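Long-range contacts in putative adhesin (Bacteroides fragilis NCTC 9343, PDB 3PET), which is a putative lipoprotein adhesin with a right-handed beta-helix, probably exposed at the cell surface and engaged in attachment, although its binding partner is not known: residues 13-18 with 43-48; 35-40 with 86-91; 47-52 with 79-84; 139-144 with 160-165. All coordinates share one frame; numbering follows the deposited sequence. Where two conformers were deposited one is given.

Interaction 1. Residues 13-18 with 43-48; sequences TRDYKV and DLQIYG
The ring of Y16 meets I46 obliquely, CE1 lying 3.6 Å from I46 CD1, while its CD1 edge runs past L44, 3.8 Å from L44 CD2. The L44 carbonyl oxygen sits in the plane of that ring at the same edge. With CG anti to its carbonyl carbon (chi1 -48°), Y16 directs its ring along the strand, so that CD1 and CE1 pass beside L44 and I46. On the face of T13, D15, Q45 and Y47, T13 OG1 approaches the Y47 ring in plane, 3.3 Å from CD1, and T13 CG2 packs on Q45 CB. Also there, D15 OD1 comes within 2.5 Å of D43 OD1, a separation at which one acid probably carries a proton; the two carboxylate planes stand 77° apart. The antiparallel strand 13-16 caps the N-terminal edge of the beta-helix by pairing with 43-47, which pairs on its other side with strand 82-87. R14 N donates to I46 O at 2.8 Å and I46 N returns a bond to R14 O at 2.9 Å; farther along, Y16 N donates almost straight to L44 O. Behind this layer, V58 of strand 56-61 and V53 of helix 50-53 cover Y16, and I83 supports both L44 and I46.

Interaction 2. Residues 35-40 with 86-91; sequences TQSTDG and TSPTLN
The flat amide of Q36 presents its NE2 edge to P88 O at 3.0 Å, the acceptor lying only 8° out of the amide plane, while OE1 accepts a hydrogen bond from T108 N. With CG anti to the backbone N (chi1 176°), Q36 sets CG 3.3 Å from P88 O, and the extended chain beyond brings NE2 to the same oxygen. The P88 ring lies against S37: OG is 3.6 Å from P88 CG, which also meets G40 O. S37 OG itself is hydrogen-bonded to K41 O. These residues lie where the parallel strands 31-36 and 82-87 end and the chain runs into the turns and loops between the faces of the beta-helix, T35 pairing with T86 and Q36 with S87. T35 O takes a hydrogen bond from T86 OG1 at 2.9 Å, the hydroxyl standing 51° above the carbonyl plane, and a weak one from S87 N at 3.4 Å. One step on, S37 N donates to S87 O at 2.9 Å, again from well above the carbonyl plane. A water donates to P88 O and S37 O, so P88 O receives two hydrogen bonds. S87 OG donates to T89 O at 2.7 Å and is also bonded to Y34 OH, tying the loop after P88 back to the strand.

Interaction 3. Residues 47-52 with 79-84; sequences YGPDNI and KKMKIT
Y47 and K82 form an antiparallel hydrogen-bonded pair, Y47 N donating to K82 O at 2.8 Å and K82 N returning to Y47 O at 2.9 Å. Next to it the CA of M81 makes a C-H...O contact with Y47 O. The Y47 ring turns an edge to the chain at K80, with the K80 carbonyl oxygen near the ring plane and 3.3 Å from CD2. Selenomethionine M81 fills the inner side of the corner. Its chain folds back at chi2 (-57°) and chi3 (-62°), so that the selenium reaches the other segment although the CB leaves it: SE lies 3.5 Å from I52 CG2, 4.0 Å from P49 CD and 3.9 Å from the CA of G48, whose backbone angles favour glycine. P49 follows at the N-cap position, its O accepting from I52 N at 3.0 Å as the short helix 50-53 begins at the N-terminal end of the beta-helix. Around these residues, I46 touches M81 and V75 touches I52. The hydrogen bonds between the segments are thus those of the one Y47-K82 backbone pair, whereas the turn into the helix is joined to segment 79-84 by apolar packing around the M81 side chain, present here as selenomethionine.

Interaction 4. Residues 139-144 with 160-165; sequences VGDVKL and NIEAGN
Backbone hydrogen bonds carry most of the contact between D141-L144 and N160-A163: V142 N donates to N160 O at 2.9 Å, E162 N to V142 O at 2.7 Å and L144 N to E162 O at 3.0 Å. One side-chain bond extends this ladder, N160 N donating almost linearly to D141 OD1 at 2.8 Å, from above the carboxylate plane. The D141 torsion, CG beside the backbone N (chi1 -65°), places the carboxylate alongside the next coil. N160 OD1 in turn accepts from D180 N, reaching on to the following coil. A water bridges L144 O, to which it donates, and N165 N, from which it accepts, at the corner of the second segment. Such parallel pairing of V142 with I161 and K143 with E162, strand axes only 4° apart, is the stacking of successive coils in a right-handed beta-helix. Apolar contacts lie on the inward side, where L144 CD1 bears on A163 CB at 4.0 Å and on I161 CG2 at 4.2 Å, backed by L153 and V134. Charged groups gather on the opposite face: in the E162 conformer given, D141 OD2 stands 3.6 Å from E162 OE2, the carboxylates tilted 57° apart, and the extended K143 chain holds its NZ 6.0 Å from E162 OE1.

How the interactions relate
Interactions 1, 2 and 3 all belong to the N-terminal part of the beta-helix, with 1 between the other two: its centre is 15 Å from that of interaction 2 and 10 Å from that of interaction 3, while 2 and 3 are 22 Å apart. Interaction 4 lies on coils farther along, its centre about 28 Å from that of interaction 1. Interactions 1 and 3 share Y47 and G48 and also meet where I46 CG2 packs on M81 CE at 3.6 Å. Strand 82-87 joins interactions 3 and 2, its start serving the first and its end the second, and lies beside strand 43-47 of interaction 1, D43 N probably donating to T86 O at 2.8 Å. Tetraethylene glycol, probably from crystallisation, lies near R14, Q36 and K82; no binding site is established.

Interaction 1. Residues 13-18 with 43-48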
loop_
_atom_site.group_PDB
_atom_site.type_symbol
_atom_site.label_atom_id
_atom_site.label_comp_id
_atom_site.label_asym_id
_atom_site.label_seq_id
_atom_site.Cartn_x
_atom_site.Cartn_y
_atom_site.Cartn_z
ATOM N N THR A 13 -12.405 -24.421 -19.018
ATOM C CA THR A 13 -12.851 -23.085 -19.321
ATOM C C THR A 13 -14.358 -23.111 -19.182
ATOM O O THR A 13 -15.050 -23.893 -19.859
ATOM C CB THR A 13 -12.411 -22.555 -20.691
ATOM O OG1 THR A 13 -10.996 -22.469 -20.745
ATOM C CG2 THR A 13 -12.984 -21.177 -20.978
ATOM N N ARG A 14 -14.864 -22.272 -18.294
ATOM C CA ARG A 14 -16.302 -22.139 -18.142
ATOM C C ARG A 14 -16.715 -20.853 -18.845
ATOM O O ARG A 14 -16.121 -19.793 -18.620
ATOM C CB ARG A 14 -16.722 -22.172 -16.669
ATOM C CG ARG A 14 -18.221 -22.146 -16.452
ATOM C CD ARG A 14 -18.542 -22.632 -15.057
ATOM N NE ARG A 14 -19.935 -22.379 -14.690
ATOM C CZ ARG A 14 -20.467 -22.705 -13.515
ATOM N NH1 ARG A 14 -19.734 -23.316 -12.592
ATOM N NH2 ARG A 14 -21.740 -22.430 -13.258
ATOM N N ASP A 15 -17.685 -20.962 -19.740
ATOM C CA ASP A 15 -18.189 -19.821 -20.490
ATOM C C ASP A 15 -19.521 -19.406 -19.895
ATOM O O ASP A 15 -20.420 -20.242 -19.740
ATOM C CB ASP A 15 -18.320 -20.164 -21.980
ATOM C CG ASP A 15 -18.681 -18.994 -22.871
ATOM O OD1 ASP A 15 -18.493 -17.850 -22.446
ATOM O OD2 ASP A 15 -19.128 -19.232 -24.010
ATOM N N TYR A 16 -19.636 -18.120 -19.528
ATOM C CA TYR A 16 -20.854 -17.535 -18.974
ATOM C C TYR A 16 -21.418 -16.556 -19.992
ATOM O O TYR A 16 -20.793 -15.522 -20.308
ATOM C CB TYR A 16 -20.592 -16.828 -17.622
ATOM C CG TYR A 16 -19.794 -17.628 -16.607
ATOM C CD1 TYR A 16 -18.418 -17.787 -16.740
ATOM C CD2 TYR A 16 -20.402 -18.158 -15.471
ATOM C CE1 TYR A 16 -17.676 -18.513 -15.810
ATOM C CE2 TYR A 16 -19.665 -18.881 -14.521
ATOM C CZ TYR A 16 -18.293 -19.026 -14.681
ATOM O OH TYR A 16 -17.526 -19.729 -13.769
ATOM N N LYS A 17 -22.585 -16.883 -20.526
ATOM C CA LYS A 17 -23.252 -16.024 -21.503
ATOM C C LYS A 17 -24.001 -14.957 -20.719
ATOM O O LYS A 17 -25.177 -15.111 -20.399
ATOM C CB LYS A 17 -24.175 -16.843 -22.423
ATOM N N VAL A 18 -23.274 -13.925 -20.320
ATOM C CA VAL A 18 -23.791 -12.829 -19.505
ATOM C C VAL A 18 -24.437 -11.755 -20.393
ATOM O O VAL A 18 -24.116 -11.646 -21.580
ATOM C CB VAL A 18 -22.647 -12.234 -18.632
ATOM C CG1 VAL A 18 -22.153 -13.246 -17.612
ATOM C CG2 VAL A 18 -21.477 -11.733 -19.482
ATOM N N ASP A 43 -18.740 -11.365 -23.451
ATOM C CA ASP A 43 -18.410 -12.718 -23.035
ATOM C C ASP A 43 -17.573 -12.726 -21.761
ATOM O O ASP A 43 -16.855 -11.773 -21.455
ATOM C CB ASP A 43 -17.676 -13.480 -24.169
ATOM C CG ASP A 43 -17.598 -14.982 -23.924
ATOM O OD1 ASP A 43 -18.660 -15.596 -23.594
ATOM O OD2 ASP A 43 -16.469 -15.524 -23.938
ATOM N N LEU A 44 -17.728 -13.806 -20.994
ATOM C CA LEU A 44 -16.985 -14.056 -19.780
ATOM C C LEU A 44 -16.549 -15.488 -19.778
ATOM O O LEU A 44 -17.388 -16.394 -19.894
ATOM C CB LEU A 44 -17.809 -13.738 -18.508
ATOM C CG LEU A 44 -17.143 -14.142 -17.175
ATOM C CD1 LEU A 44 -15.903 -13.280 -16.862
ATOM C CD2 LEU A 44 -18.128 -14.106 -16.048
ATOM N N GLN A 45 -15.222 -15.695 -19.667
ATOM C CA GLN A 45 -14.647 -17.030 -19.554
ATOM C C GLN A 45 -13.760 -17.096 -18.360
ATOM O O GLN A 45 -12.985 -16.165 -18.101
ATOM C CB GLN A 45 -13.866 -17.461 -20.804
ATOM C CG GLN A 45 -14.687 -17.378 -22.075
ATOM C CD GLN A 45 -14.026 -18.004 -23.258
ATOM O OE1 GLN A 45 -12.791 -18.061 -23.382
ATOM N NE2 GLN A 45 -14.857 -18.458 -24.178
ATOM N N ILE A 46 -13.865 -18.200 -17.623
ATOM C CA ILE A 46 -13.020 -18.429 -16.452
ATOM C C ILE A 46 -12.313 -19.763 -16.656
ATOM O O ILE A 46 -12.954 -20.793 -16.873
ATOM C CB ILE A 46 -13.760 -18.313 -15.097
ATOM C CG1 ILE A 46 -14.422 -16.891 -14.966
ATOM C CG2 ILE A 46 -12.759 -18.548 -13.930
ATOM C CD1 ILE A 46 -15.382 -16.658 -13.800
ATOM N N TYR A 47 -10.981 -19.709 -16.631
ATOM C CA TYR A 47 -10.100 -20.856 -16.804
ATOM C C TYR A 47 -9.445 -21.234 -15.488
ATOM O O TYR A 47 -8.977 -20.367 -14.756
ATOM C CB TYR A 47 -9.024 -20.545 -17.853
ATOM C CG TYR A 47 -8.001 -21.648 -18.027
ATOM C CD1 TYR A 47 -8.246 -22.729 -18.878
ATOM C CD2 TYR A 47 -6.807 -21.640 -17.309
ATOM C CE1 TYR A 47 -7.327 -23.773 -19.016
ATOM C CE2 TYR A 47 -5.875 -22.682 -17.443
ATOM C CZ TYR A 47 -6.138 -23.738 -18.310
ATOM O OH TYR A 47 -5.245 -24.780 -18.488
ATOM N N GLY A 48 -9.342 -22.525 -15.224
ATOM C CA GLY A 48 -8.645 -23.004 -14.041
ATOM C C GLY A 48 -9.135 -24.371 -13.657
ATOM O O GLY A 48 -9.939 -24.962 -14.392
#

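Interaction 2. Residues 35-40 with 86-91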
loop_
_atom_site.group_PDB
_atom_site.type_symbol
_atom_site.label_atom_id
_atom_site.label_comp_id
_atom_site.label_asym_id
_atom_site.label_seq_id
_atom_site.Cartn_x
_atom_site.Cartn_y
_atom_site.Cartn_z
ATOM N N THR A 35 -10.739 -7.365 -22.821
ATOM C CA THR A 35 -10.627 -7.053 -24.238
ATOM C C THR A 35 -11.871 -6.275 -24.657
ATOM O O THR A 35 -12.988 -6.685 -24.341
ATOM C CB THR A 35 -10.473 -8.340 -25.094
ATOM O OG1 THR A 35 -9.326 -9.068 -24.652
ATOM C CG2 THR A 35 -10.336 -8.025 -26.617
ATOM N N GLN A 36 -11.682 -5.160 -25.373
ATOM C CA GLN A 36 -12.812 -4.437 -25.929
ATOM C C GLN A 36 -13.169 -5.151 -27.230
ATOM O O GLN A 36 -12.325 -5.226 -28.124
ATOM C CB GLN A 36 -12.481 -2.959 -26.133
ATOM C CG GLN A 36 -13.626 -2.181 -26.800
ATOM C CD GLN A 36 -13.356 -0.704 -26.861
ATOM O OE1 GLN A 36 -12.226 -0.263 -27.100
ATOM N NE2 GLN A 36 -14.408 0.087 -26.699
ATOM N N SER A 37 -14.387 -5.707 -27.320
ATOM C CA SER A 37 -14.794 -6.448 -28.525
ATOM C C SER A 37 -14.959 -5.516 -29.717
ATOM O O SER A 37 -15.296 -4.333 -29.558
ATOM C CB SER A 37 -16.070 -7.254 -28.302
ATOM O OG SER A 37 -17.196 -6.432 -28.052
ATOM N N THR A 38 -14.675 -6.050 -30.910
ATOM C CA THR A 38 -14.782 -5.293 -32.162
ATOM C C THR A 38 -15.896 -5.914 -33.014
ATOM O O THR A 38 -16.105 -5.470 -34.124
ATOM C CB THR A 38 -13.428 -5.256 -32.908
ATOM O OG1 THR A 38 -13.014 -6.592 -33.154
ATOM C CG2 THR A 38 -12.355 -4.508 -32.140
ATOM N N ASP A 39 -16.585 -6.950 -32.508
ATOM C CA ASP A 39 -17.669 -7.639 -33.237
ATOM C C ASP A 39 -19.025 -7.584 -32.460
ATOM O O ASP A 39 -19.900 -8.415 -32.695
ATOM C CB ASP A 39 -17.278 -9.116 -33.524
ATOM C CG ASP A 39 -16.902 -9.938 -32.306
ATOM O OD1 ASP A 39 -17.130 -9.468 -31.172
ATOM O OD2 ASP A 39 -16.422 -11.073 -32.488
ATOM N N GLY A 40 -19.155 -6.616 -31.555
ATOM C CA GLY A 40 -20.341 -6.378 -30.733
ATOM C C GLY A 40 -20.676 -7.432 -29.689
ATOM O O GLY A 40 -21.781 -7.433 -29.145
ATOM N N THR A 86 -14.797 -9.731 -22.019
ATOM C CA THR A 86 -14.903 -8.920 -23.221
ATOM C C THR A 86 -16.290 -8.325 -23.311
ATOM O O THR A 86 -17.287 -8.973 -22.987
ATOM C CB THR A 86 -14.449 -9.627 -24.535
ATOM O OG1 THR A 86 -14.558 -8.691 -25.620
ATOM C CG2 THR A 86 -15.208 -10.867 -24.854
ATOM N N SER A 87 -16.331 -7.063 -23.746
ATOM C CA SER A 87 -17.561 -6.315 -23.961
ATOM C C SER A 87 -17.312 -5.208 -25.003
ATOM O O SER A 87 -16.159 -4.814 -25.179
ATOM C CB SER A 87 -18.070 -5.728 -22.646
ATOM O OG SER A 87 -17.221 -4.678 -22.201
ATOM N N PRO A 88 -18.358 -4.676 -25.686
ATOM C CA PRO A 88 -18.124 -3.588 -26.655
ATOM C C PRO A 88 -17.636 -2.280 -25.997
ATOM O O PRO A 88 -16.903 -1.519 -26.633
ATOM C CB PRO A 88 -19.505 -3.401 -27.299
ATOM C CG PRO A 88 -20.190 -4.738 -27.113
ATOM C CD PRO A 88 -19.776 -5.090 -25.703
ATOM N N THR A 89 -18.062 -1.997 -24.741
ATOM C CA THR A 89 -17.692 -0.774 -24.045
ATOM C C THR A 89 -17.276 -1.042 -22.603
ATOM O O THR A 89 -17.718 -2.028 -22.010
ATOM C CB THR A 89 -18.845 0.278 -24.057
ATOM O OG1 THR A 89 -19.934 -0.185 -23.257
ATOM C CG2 THR A 89 -19.305 0.679 -25.466
ATOM N N LEU A 90 -16.464 -0.129 -22.028
ATOM C CA LEU A 90 -16.069 -0.195 -20.627
ATOM C C LEU A 90 -15.873 1.207 -20.071
ATOM O O LEU A 90 -15.082 1.985 -20.622
ATOM C CB LEU A 90 -14.806 -1.044 -20.403
ATOM C CG LEU A 90 -14.521 -1.417 -18.931
ATOM C CD1 LEU A 90 -15.528 -2.449 -18.410
ATOM C CD2 LEU A 90 -13.117 -1.928 -18.775
ATOM N N ASN A 91 -16.598 1.520 -18.970
ATOM C CA ASN A 91 -16.545 2.811 -18.282
ATOM C C ASN A 91 -16.019 2.711 -16.854
ATOM O O ASN A 91 -15.708 3.734 -16.259
ATOM C CB ASN A 91 -17.941 3.447 -18.250
ATOM C CG ASN A 91 -18.415 3.819 -19.626
ATOM O OD1 ASN A 91 -19.410 3.299 -20.093
ATOM N ND2 ASN A 91 -17.670 4.666 -20.334
HETATM O O HOH W 1 -16.663 -1.430 -29.321
#

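Interaction 3. Residues 47-52 with 79-84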
loop_
_atom_site.group_PDB
_atom_site.type_symbol
_atom_site.label_atom_id
_atom_site.label_comp_id
_atom_site.label_asym_id
_atom_site.label_seq_id
_atom_site.Cartn_x
_atom_site.Cartn_y
_atom_site.Cartn_z
ATOM N N TYR A 47 -10.981 -19.709 -16.631
ATOM C CA TYR A 47 -10.100 -20.856 -16.804
ATOM C C TYR A 47 -9.445 -21.234 -15.488
ATOM O O TYR A 47 -8.977 -20.367 -14.756
ATOM C CB TYR A 47 -9.024 -20.545 -17.853
ATOM C CG TYR A 47 -8.001 -21.648 -18.027
ATOM C CD1 TYR A 47 -8.246 -22.729 -18.878
ATOM C CD2 TYR A 47 -6.807 -21.640 -17.309
ATOM C CE1 TYR A 47 -7.327 -23.773 -19.016
ATOM C CE2 TYR A 47 -5.875 -22.682 -17.443
ATOM C CZ TYR A 47 -6.138 -23.738 -18.310
ATOM O OH TYR A 47 -5.245 -24.780 -18.488
ATOM N N GLY A 48 -9.342 -22.525 -15.224
ATOM C CA GLY A 48 -8.645 -23.004 -14.041
ATOM C C GLY A 48 -9.135 -24.371 -13.657
ATOM O O GLY A 48 -9.939 -24.962 -14.392
ATOM N N PRO A 49 -8.684 -24.890 -12.490
ATOM C CA PRO A 49 -9.189 -26.193 -12.020
ATOM C C PRO A 49 -10.703 -26.096 -11.835
ATOM O O PRO A 49 -11.177 -25.075 -11.329
ATOM C CB PRO A 49 -8.449 -26.402 -10.688
ATOM C CG PRO A 49 -7.309 -25.464 -10.722
ATOM C CD PRO A 49 -7.745 -24.291 -11.519
ATOM N N ASP A 50 -11.461 -27.116 -12.272
ATOM C CA ASP A 50 -12.928 -27.051 -12.262
ATOM C C ASP A 50 -13.547 -26.787 -10.889
ATOM O O ASP A 50 -14.538 -26.069 -10.840
ATOM C CB ASP A 50 -13.587 -28.292 -12.913
ATOM C CG ASP A 50 -13.232 -29.654 -12.346
ATOM O OD1 ASP A 50 -12.416 -29.712 -11.405
ATOM O OD2 ASP A 50 -13.768 -30.667 -12.857
ATOM N N ASN A 51 -12.971 -27.311 -9.794
ATOM C CA ASN A 51 -13.537 -27.100 -8.453
ATOM C C ASN A 51 -13.187 -25.703 -7.883
ATOM O O ASN A 51 -13.784 -25.279 -6.885
ATOM C CB ASN A 51 -13.089 -28.214 -7.487
ATOM C CG ASN A 51 -11.597 -28.331 -7.309
ATOM O OD1 ASN A 51 -10.796 -27.851 -8.125
ATOM N ND2 ASN A 51 -11.193 -29.005 -6.245
ATOM N N ILE A 52 -12.225 -25.000 -8.510
ATOM C CA ILE A 52 -11.839 -23.646 -8.099
ATOM C C ILE A 52 -12.685 -22.650 -8.922
ATOM O O ILE A 52 -13.236 -21.698 -8.366
ATOM C CB ILE A 52 -10.308 -23.414 -8.223
ATOM C CG1 ILE A 52 -9.477 -24.536 -7.518
ATOM C CG2 ILE A 52 -9.906 -22.017 -7.761
ATOM C CD1 ILE A 52 -9.833 -24.868 -6.016
ATOM N N LYS A 79 -3.655 -21.340 -8.155
ATOM C CA LYS A 79 -2.777 -21.413 -9.335
ATOM C C LYS A 79 -3.561 -21.793 -10.604
ATOM O O LYS A 79 -4.411 -22.695 -10.554
ATOM C CB LYS A 79 -1.638 -22.434 -9.119
ATOM C CG LYS A 79 -0.574 -21.971 -8.131
ATOM C CD LYS A 79 0.730 -22.755 -8.268
ATOM C CE LYS A 79 0.891 -23.811 -7.199
ATOM N NZ LYS A 79 0.209 -25.075 -7.569
ATOM N N LYS A 80 -3.236 -21.129 -11.738
ATOM C CA LYS A 80 -3.808 -21.355 -13.085
ATOM C C LYS A 80 -5.103 -20.561 -13.347
ATOM O O LYS A 80 -5.539 -20.527 -14.501
ATOM C CB LYS A 80 -4.034 -22.858 -13.394
ATOM C CG LYS A 80 -2.730 -23.650 -13.539
ATOM C CD LYS A 80 -2.942 -25.144 -13.346
ATOM C CE LYS A 80 -1.644 -25.915 -13.226
ATOM N NZ LYS A 80 -0.987 -26.141 -14.544
HETATM N N MSE A 81 -5.676 -19.879 -12.315
HETATM C CA MSE A 81 -6.925 -19.099 -12.451
HETATM C C MSE A 81 -6.757 -17.919 -13.424
HETATM O O MSE A 81 -5.887 -17.072 -13.212
HETATM C CB MSE A 81 -7.414 -18.578 -11.086
HETATM C CG MSE A 81 -7.942 -19.675 -10.165
HETATM SE SE MSE A 81 -9.416 -20.734 -10.944
HETATM C CE MSE A 81 -10.678 -19.348 -11.151
ATOM N N LYS A 82 -7.550 -17.886 -14.503
ATOM C CA LYS A 82 -7.499 -16.780 -15.471
ATOM C C LYS A 82 -8.922 -16.380 -15.828
ATOM O O LYS A 82 -9.728 -17.235 -16.232
ATOM C CB LYS A 82 -6.687 -17.135 -16.728
ATOM C CG LYS A 82 -6.370 -15.911 -17.568
ATOM C CD LYS A 82 -6.121 -16.211 -19.036
ATOM C CE LYS A 82 -4.719 -16.689 -19.304
ATOM N NZ LYS A 82 -4.452 -16.870 -20.755
ATOM N N ILE A 83 -9.235 -15.096 -15.643
ATOM C CA ILE A 83 -10.555 -14.554 -15.946
ATOM C C ILE A 83 -10.430 -13.699 -17.208
ATOM O O ILE A 83 -9.685 -12.732 -17.216
ATOM C CB ILE A 83 -11.125 -13.764 -14.724
ATOM C CG1 ILE A 83 -11.261 -14.690 -13.482
ATOM C CG2 ILE A 83 -12.471 -13.085 -15.081
ATOM C CD1 ILE A 83 -11.295 -13.955 -12.085
ATOM N N THR A 84 -11.152 -14.063 -18.273
ATOM C CA THR A 84 -11.116 -13.373 -19.552
ATOM C C THR A 84 -12.470 -12.712 -19.749
ATOM O O THR A 84 -13.511 -13.380 -19.746
ATOM C CB THR A 84 -10.711 -14.364 -20.651
ATOM O OG1 THR A 84 -9.358 -14.734 -20.396
ATOM C CG2 THR A 84 -10.795 -13.764 -22.052
#

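Interaction 4. Residues 139-144 with 160-165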
loop_
_atom_site.group_PDB
_atom_site.type_symbol
_atom_site.label_atom_id
_atom_site.label_comp_id
_atom_site.label_asym_id
_atom_site.label_seq_id
_atom_site.Cartn_x
_atom_site.Cartn_y
_atom_site.Cartn_z
ATOM N N VAL A 139 -2.952 -2.412 -2.519
ATOM C CA VAL A 139 -1.516 -2.664 -2.604
ATOM C C VAL A 139 -1.179 -3.088 -4.029
ATOM O O VAL A 139 -1.584 -4.169 -4.464
ATOM C CB VAL A 139 -1.012 -3.693 -1.566
ATOM C CG1 VAL A 139 0.490 -3.930 -1.744
ATOM C CG2 VAL A 139 -1.310 -3.210 -0.151
ATOM N N GLY A 140 -0.434 -2.241 -4.730
ATOM C CA GLY A 140 -0.096 -2.505 -6.120
ATOM C C GLY A 140 0.019 -1.233 -6.939
ATOM O O GLY A 140 -0.312 -0.129 -6.477
ATOM N N ASP A 141 0.504 -1.392 -8.158
ATOM C CA ASP A 141 0.730 -0.291 -9.102
ATOM C C ASP A 141 -0.369 -0.168 -10.130
ATOM O O ASP A 141 -0.969 -1.173 -10.511
ATOM C CB ASP A 141 2.061 -0.519 -9.832
ATOM C CG ASP A 141 3.296 -0.456 -8.954
ATOM O OD1 ASP A 141 3.195 0.051 -7.816
ATOM O OD2 ASP A 141 4.372 -0.857 -9.421
ATOM N N VAL A 142 -0.623 1.064 -10.606
ATOM C CA VAL A 142 -1.579 1.319 -11.683
ATOM C C VAL A 142 -0.761 1.886 -12.849
ATOM O O VAL A 142 -0.219 2.986 -12.733
ATOM C CB VAL A 142 -2.777 2.219 -11.281
ATOM C CG1 VAL A 142 -3.708 2.483 -12.479
ATOM C CG2 VAL A 142 -3.559 1.589 -10.140
ATOM N N LYS A 143 -0.579 1.088 -13.910
ATOM C CA LYS A 143 0.170 1.469 -15.101
ATOM C C LYS A 143 -0.807 1.823 -16.223
ATOM O O LYS A 143 -1.719 1.049 -16.517
ATOM C CB LYS A 143 1.150 0.367 -15.528
ATOM C CG LYS A 143 2.110 0.801 -16.636
ATOM C CD LYS A 143 3.168 -0.255 -16.898
ATOM C CE LYS A 143 4.075 0.120 -18.049
ATOM N NZ LYS A 143 4.914 -1.028 -18.489
ATOM N N LEU A 144 -0.623 3.018 -16.816
ATOM C CA LEU A 144 -1.494 3.569 -17.847
ATOM C C LEU A 144 -0.711 4.132 -19.016
ATOM O O LEU A 144 0.232 4.901 -18.826
ATOM C CB LEU A 144 -2.355 4.693 -17.232
ATOM C CG LEU A 144 -3.169 4.337 -15.975
ATOM C CD1 LEU A 144 -3.440 5.552 -15.145
ATOM C CD2 LEU A 144 -4.471 3.623 -16.334
ATOM N N ASN A 160 2.593 2.647 -6.882
ATOM C CA ASN A 160 2.790 3.766 -7.803
ATOM C C ASN A 160 1.759 3.854 -8.889
ATOM O O ASN A 160 1.279 2.830 -9.374
ATOM C CB ASN A 160 4.168 3.609 -8.508
ATOM C CG ASN A 160 5.340 3.611 -7.562
ATOM O OD1 ASN A 160 5.303 4.216 -6.508
ATOM N ND2 ASN A 160 6.426 2.972 -7.926
ATOM N N ILE A 161 1.474 5.092 -9.329
ATOM C CA ILE A 161 0.677 5.337 -10.522
ATOM C C ILE A 161 1.716 5.637 -11.576
ATOM O O ILE A 161 2.414 6.650 -11.476
ATOM C CB ILE A 161 -0.430 6.427 -10.425
ATOM C CG1 ILE A 161 -1.469 6.061 -9.362
ATOM C CG2 ILE A 161 -1.097 6.599 -11.830
ATOM C CD1 ILE A 161 -2.659 7.055 -9.230
ATOM N N GLU A 162 1.857 4.743 -12.531
ATOM C CA GLU A 162 2.840 4.893 -13.592
ATOM C C GLU A 162 2.099 5.315 -14.877
ATOM O O GLU A 162 1.680 4.486 -15.686
ATOM C CB GLU A 162 3.677 3.601 -13.727
ATOM C CG GLU A 162 4.485 3.324 -12.458
ATOM C CD GLU A 162 5.058 1.938 -12.208
ATOM O OE1 GLU A 162 4.638 0.977 -12.891
ATOM O OE2 GLU A 162 5.887 1.806 -11.276
ATOM N N ALA A 163 1.892 6.627 -15.019
ATOM C CA ALA A 163 1.152 7.204 -16.148
ATOM C C ALA A 163 1.990 8.238 -16.934
ATOM O O ALA A 163 1.443 9.189 -17.502
ATOM C CB ALA A 163 -0.135 7.841 -15.620
ATOM N N GLY A 164 3.303 8.011 -17.005
ATOM C CA GLY A 164 4.217 8.853 -17.781
ATOM C C GLY A 164 3.942 8.777 -19.276
ATOM O O GLY A 164 4.162 9.752 -20.002
ATOM N N ASN A 165 3.442 7.623 -19.744
ATOM C CA ASN A 165 3.084 7.407 -21.160
ATOM C C ASN A 165 1.580 7.560 -21.406
ATOM O O ASN A 165 1.076 7.150 -22.455
ATOM C CB ASN A 165 3.585 6.063 -21.659
ATOM C CG ASN A 165 5.085 5.988 -21.604
ATOM O OD1 ASN A 165 5.780 6.958 -21.903
ATOM N ND2 ASN A 165 5.610 4.867 -21.152
HETATM O O HOH W 2 3.054 4.986 -18.500
#